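Local structure of protein (atp-binding domain of protein MJ0577) (Methanocaldococcus jannaschii, 1MJH) at residues B[12-17]-B[79-84]. The protein binds ATP together with a manganese ion as a homodimeric member of the universal stress protein A family. Sequence-based numbering, arbitrary orientation.
Sequences TDFSET and EEAKNK. With ATP (adenosine-5'-triphosphate), chain F.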
ATOM      1  N   THR B  12       0.806  -1.079 -14.766  1.00 20.05           N
ATOM      2  CA  THR B  12       1.497   0.155 -15.140  1.00 20.07           C
ATOM      3  C   THR B  12       0.792   0.884 -16.262  1.00 21.78           C
ATOM      4  O   THR B  12       0.251   0.239 -17.173  1.00 21.90           O
ATOM      5  CB  THR B  12       2.960  -0.173 -15.582  1.00 21.03           C
ATOM      6  OG1 THR B  12       3.522   1.077 -15.997  1.00 22.37           O
ATOM      7  CG2 THR B  12       3.015  -1.118 -16.769  1.00 19.65           C
ATOM      8  N   ASP B  13       0.753   2.210 -16.194  1.00 17.46           N
ATOM      9  CA  ASP B  13       0.249   3.063 -17.249  1.00 22.09           C
ATOM     10  C   ASP B  13       1.412   3.793 -17.917  1.00 21.58           C
ATOM     11  O   ASP B  13       1.197   4.736 -18.681  1.00 21.40           O
ATOM     12  CB  ASP B  13      -0.743   4.103 -16.644  1.00 18.89           C
ATOM     13  CG  ASP B  13      -0.093   4.906 -15.529  1.00 21.00           C
ATOM     14  OD1 ASP B  13       1.100   4.650 -15.218  1.00 21.50           O
ATOM     15  OD2 ASP B  13      -0.765   5.764 -14.897  1.00 21.48           O
ATOM     16  N   PHE B  14       2.627   3.326 -17.671  1.00 21.15           N
ATOM     17  CA  PHE B  14       3.860   3.906 -18.237  1.00 24.21           C
ATOM     18  C   PHE B  14       4.097   5.327 -17.770  1.00 24.29           C
ATOM     19  O   PHE B  14       4.912   6.060 -18.395  1.00 23.79           O
ATOM     20  CB  PHE B  14       3.963   3.792 -19.774  1.00 29.80           C
ATOM     21  CG  PHE B  14       3.483   2.433 -20.252  1.00 23.70           C
ATOM     22  CD1 PHE B  14       4.111   1.286 -19.823  1.00 24.01           C
ATOM     23  CD2 PHE B  14       2.373   2.324 -21.070  1.00 26.25           C
ATOM     24  CE1 PHE B  14       3.691   0.014 -20.204  1.00 24.17           C
ATOM     25  CE2 PHE B  14       1.916   1.069 -21.462  1.00 23.61           C
ATOM     26  CZ  PHE B  14       2.596  -0.060 -21.022  1.00 20.92           C
ATOM     27  N   SER B  15       3.532   5.703 -16.620  1.00 20.15           N
ATOM     28  CA  SER B  15       3.728   7.072 -16.110  1.00 21.16           C
ATOM     29  C   SER B  15       4.990   7.185 -15.263  1.00 20.93           C
ATOM     30  O   SER B  15       5.595   6.183 -14.896  1.00 20.45           O
ATOM     31  CB  SER B  15       2.550   7.493 -15.224  1.00 23.94           C
ATOM     32  OG  SER B  15       2.493   6.624 -14.076  1.00 19.58           O
ATOM     33  N   GLU B  16       5.458   8.424 -15.029  1.00 20.02           N
ATOM     34  CA  GLU B  16       6.621   8.581 -14.158  1.00 22.24           C
ATOM     35  C   GLU B  16       6.399   7.930 -12.800  1.00 20.29           C
ATOM     36  O   GLU B  16       7.321   7.368 -12.210  1.00 21.27           O
ATOM     37  CB  GLU B  16       6.848  10.075 -13.991  1.00 25.66           C
ATOM     38  CG  GLU B  16       7.727  10.608 -12.898  1.00 35.07           C
ATOM     39  CD  GLU B  16       7.586  12.144 -12.926  1.00 40.45           C
ATOM     40  OE1 GLU B  16       8.318  12.639 -13.827  1.00 30.14           O
ATOM     41  OE2 GLU B  16       6.791  12.729 -12.147  1.00 33.39           O
ATOM     42  N   THR B  17       5.192   8.131 -12.219  1.00 18.99           N
ATOM     43  CA  THR B  17       4.980   7.526 -10.888  1.00 17.43           C
ATOM     44  C   THR B  17       4.953   5.997 -10.969  1.00 18.74           C
ATOM     45  O   THR B  17       5.524   5.344 -10.098  1.00 19.74           O
ATOM     46  CB  THR B  17       3.634   8.027 -10.296  1.00 18.96           C
ATOM     47  OG1 THR B  17       3.688   9.483 -10.232  1.00 21.27           O
ATOM     48  CG2 THR B  17       3.548   7.610  -8.842  1.00 17.11           C
ATOM     49  N   GLU B  79      -0.490  -2.532 -29.961  1.00 45.58           N
ATOM     50  CA  GLU B  79       0.842  -2.522 -30.545  1.00 42.87           C
ATOM     51  C   GLU B  79       1.732  -1.456 -29.957  1.00 40.65           C
ATOM     52  O   GLU B  79       2.879  -1.708 -29.633  1.00 39.76           O
ATOM     53  CB  GLU B  79       0.742  -2.330 -32.077  1.00 44.39           C
ATOM     54  CG  GLU B  79       0.111  -3.561 -32.708  1.00 47.10           C
ATOM     55  CD  GLU B  79       0.960  -4.803 -32.470  1.00 50.92           C
ATOM     56  OE1 GLU B  79       2.171  -4.742 -32.759  1.00 52.73           O
ATOM     57  OE2 GLU B  79       0.423  -5.817 -31.986  1.00 49.51           O
ATOM     58  N   GLU B  80       1.162  -0.254 -29.766  1.00 44.41           N
ATOM     59  CA  GLU B  80       1.956   0.841 -29.225  1.00 43.39           C
ATOM     60  C   GLU B  80       2.330   0.663 -27.762  1.00 43.96           C
ATOM     61  O   GLU B  80       3.136   1.484 -27.326  1.00 44.33           O
ATOM     62  CB  GLU B  80       1.223   2.167 -29.470  1.00 49.69           C
ATOM     63  CG  GLU B  80       0.836   2.351 -30.934  1.00 60.13           C
ATOM     64  CD  GLU B  80       1.987   2.795 -31.820  1.00 68.47           C
ATOM     65  OE1 GLU B  80       3.021   2.094 -31.871  1.00 72.12           O
ATOM     66  OE2 GLU B  80       1.863   3.855 -32.474  1.00 70.75           O
ATOM     67  N   ALA B  81       1.757  -0.254 -26.998  1.00 38.00           N
ATOM     68  CA  ALA B  81       2.111  -0.536 -25.622  1.00 32.14           C
ATOM     69  C   ALA B  81       3.077  -1.711 -25.443  1.00 31.59           C
ATOM     70  O   ALA B  81       3.705  -1.926 -24.423  1.00 27.89           O
ATOM     71  CB  ALA B  81       0.907  -0.985 -24.785  1.00 29.24           C
ATOM     72  N   LYS B  82       3.263  -2.497 -26.500  1.00 30.64           N
ATOM     73  CA  LYS B  82       4.090  -3.670 -26.495  1.00 31.99           C
ATOM     74  C   LYS B  82       5.557  -3.349 -26.324  1.00 26.56           C
ATOM     75  O   LYS B  82       6.218  -4.093 -25.570  1.00 26.15           O
ATOM     76  CB  LYS B  82       3.834  -4.451 -27.799  1.00 26.10           C
ATOM     77  CG  LYS B  82       2.679  -5.420 -27.644  1.00 28.97           C
ATOM     78  CD  LYS B  82       2.383  -6.199 -28.932  1.00 37.72           C
ATOM     79  CE  LYS B  82       1.296  -7.230 -28.644  1.00 41.72           C
ATOM     80  NZ  LYS B  82       0.351  -7.362 -29.800  1.00 53.15           N
ATOM     81  N   ASN B  83       6.060  -2.291 -26.970  1.00 27.27           N
ATOM     82  CA  ASN B  83       7.499  -2.034 -26.789  1.00 25.19           C
ATOM     83  C   ASN B  83       7.817  -1.612 -25.352  1.00 26.54           C
ATOM     84  O   ASN B  83       8.796  -2.022 -24.749  1.00 28.42           O
ATOM     85  CB  ASN B  83       8.046  -0.937 -27.724  1.00 27.66           C
ATOM     86  CG  ASN B  83       9.555  -0.792 -27.485  1.00 36.14           C
ATOM     87  OD1 ASN B  83      10.292  -1.760 -27.688  1.00 42.06           O
ATOM     88  ND2 ASN B  83      10.074   0.357 -27.050  1.00 30.42           N
ATOM     89  N   LYS B  84       6.929  -0.800 -24.758  1.00 26.63           N
ATOM     90  CA  LYS B  84       7.163  -0.425 -23.354  1.00 25.65           C
ATOM     91  C   LYS B  84       7.122  -1.638 -22.467  1.00 24.65           C
ATOM     92  O   LYS B  84       7.935  -1.797 -21.553  1.00 24.70           O
ATOM     93  CB  LYS B  84       6.168   0.665 -22.917  1.00 26.85           C
ATOM     94  CG  LYS B  84       6.521   2.040 -23.471  1.00 27.02           C
ATOM     95  CD  LYS B  84       5.426   3.073 -23.335  1.00 38.46           C
ATOM     96  CE  LYS B  84       4.638   3.194 -24.648  1.00 45.64           C
ATOM     97  NZ  LYS B  84       3.537   4.176 -24.504  1.00 58.32           N
TER
HETATM   98  PG  ATP F3001      -6.648   9.884 -12.963  1.00 20.85           P
HETATM   99  O1G ATP F3001      -7.652   9.640 -11.891  1.00 21.13           O
HETATM  100  O2G ATP F3001      -6.628   8.759 -13.838  1.00 22.89           O
HETATM  101  O3G ATP F3001      -6.881  11.138 -13.694  1.00 24.04           O
HETATM  102  PB  ATP F3001      -3.766   9.664 -12.362  1.00 19.91           P
HETATM  103  O1B ATP F3001      -2.879  10.725 -11.867  1.00 20.64           O
HETATM  104  O2B ATP F3001      -3.491   9.373 -13.773  1.00 18.32           O
HETATM  105  O3B ATP F3001      -5.268  10.066 -12.114  1.00 23.09           O
HETATM  106  PA  ATP F3001      -3.973   6.790 -11.593  1.00 20.61           P
HETATM  107  O1A ATP F3001      -4.893   6.511 -10.518  1.00 19.12           O
HETATM  108  O2A ATP F3001      -4.392   6.499 -12.921  1.00 20.22           O
HETATM  109  O3A ATP F3001      -3.537   8.368 -11.460  1.00 20.12           O
HETATM  110  O5' ATP F3001      -2.540   6.140 -11.502  1.00 18.70           O
HETATM  111  C5' ATP F3001      -2.236   5.383 -10.302  1.00 20.72           C
HETATM  112  C4' ATP F3001      -1.559   4.083 -10.690  1.00 17.11           C
HETATM  113  O4' ATP F3001      -2.593   3.219 -11.311  1.00 18.95           O
HETATM  114  C3' ATP F3001      -0.471   4.148 -11.751  1.00 21.39           C
HETATM  115  O3' ATP F3001       0.800   4.557 -11.227  1.00 17.06           O
HETATM  116  C2' ATP F3001      -0.490   2.685 -12.260  1.00 20.81           C
HETATM  117  O2' ATP F3001       0.220   1.854 -11.321  1.00 18.17           O
HETATM  118  C1' ATP F3001      -2.013   2.390 -12.253  1.00 18.06           C
HETATM  119  N9  ATP F3001      -2.650   2.579 -13.549  1.00 18.40           N
HETATM  120  C8  ATP F3001      -3.325   3.648 -14.025  1.00 17.84           C
HETATM  121  N7  ATP F3001      -3.854   3.460 -15.219  1.00 22.13           N
HETATM  122  C5  ATP F3001      -3.470   2.251 -15.558  1.00 17.05           C
HETATM  123  C6  ATP F3001      -3.721   1.521 -16.709  1.00 19.88           C
HETATM  124  N6  ATP F3001      -4.430   2.042 -17.710  1.00 22.55           N
HETATM  125  N1  ATP F3001      -3.204   0.298 -16.768  1.00 22.65           N
HETATM  126  C2  ATP F3001      -2.491  -0.236 -15.724  1.00 18.94           C
HETATM  127  N3  ATP F3001      -2.204   0.389 -14.568  1.00 19.61           N
HETATM  128  C4  ATP F3001      -2.720   1.639 -14.605  1.00 17.34           C
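A81 offers its methyl to the F14 ring from an oblique direction, CB lying 4.0 Å from F14 CE2; the same methyl also touches H40 of strand 35-43, whose ring meets that of F14 as well. K84 carries most of the contact: its aliphatic chain lies over one face of the F14 ring, CB forming a CH-pi contact 3.9 Å from the ring centroid and 20° off the ring normal, while K84 CD sits 3.7 Å from F14 CG. A bend at chi3 (-98°) carries the end of the chain off the face, NZ passing above and beyond the rim at F14 CD2. F14 CG stands beside its backbone N, anti to the carbonyl carbon (chi1 -41°), which turns the ring to helix 66-95, where M85 and I88 add to its cover. The fold is the parallel five-stranded alpha/beta sheet of the universal stress proteins, strand order 3-2-1-4-5, and 12-17 is the loop leaving central strand 7-11 at the ATP pocket and the first residues of helix 16-27. Here T12 OG1 accepts from F14 N in an ST turn, and D13 OD1 accepts from S15 N, closing an Asx turn, and from S15 OG (2.7 Å), both from one face of the carboxylate. D13 also rests against the nucleotide, CB on the adenine and OD2 3.4 Å from ATP C8; K131 N gives OD2 a weak hydrogen bond. An alanine in place of this aspartate is likely to leave S15 N and S15 OG without their shared acceptor, undoing the Asx turn and leaving the loop freer to shift beside the nucleotide. S15, at the N-cap of helix 16-27, also bonds through OG to A18 N.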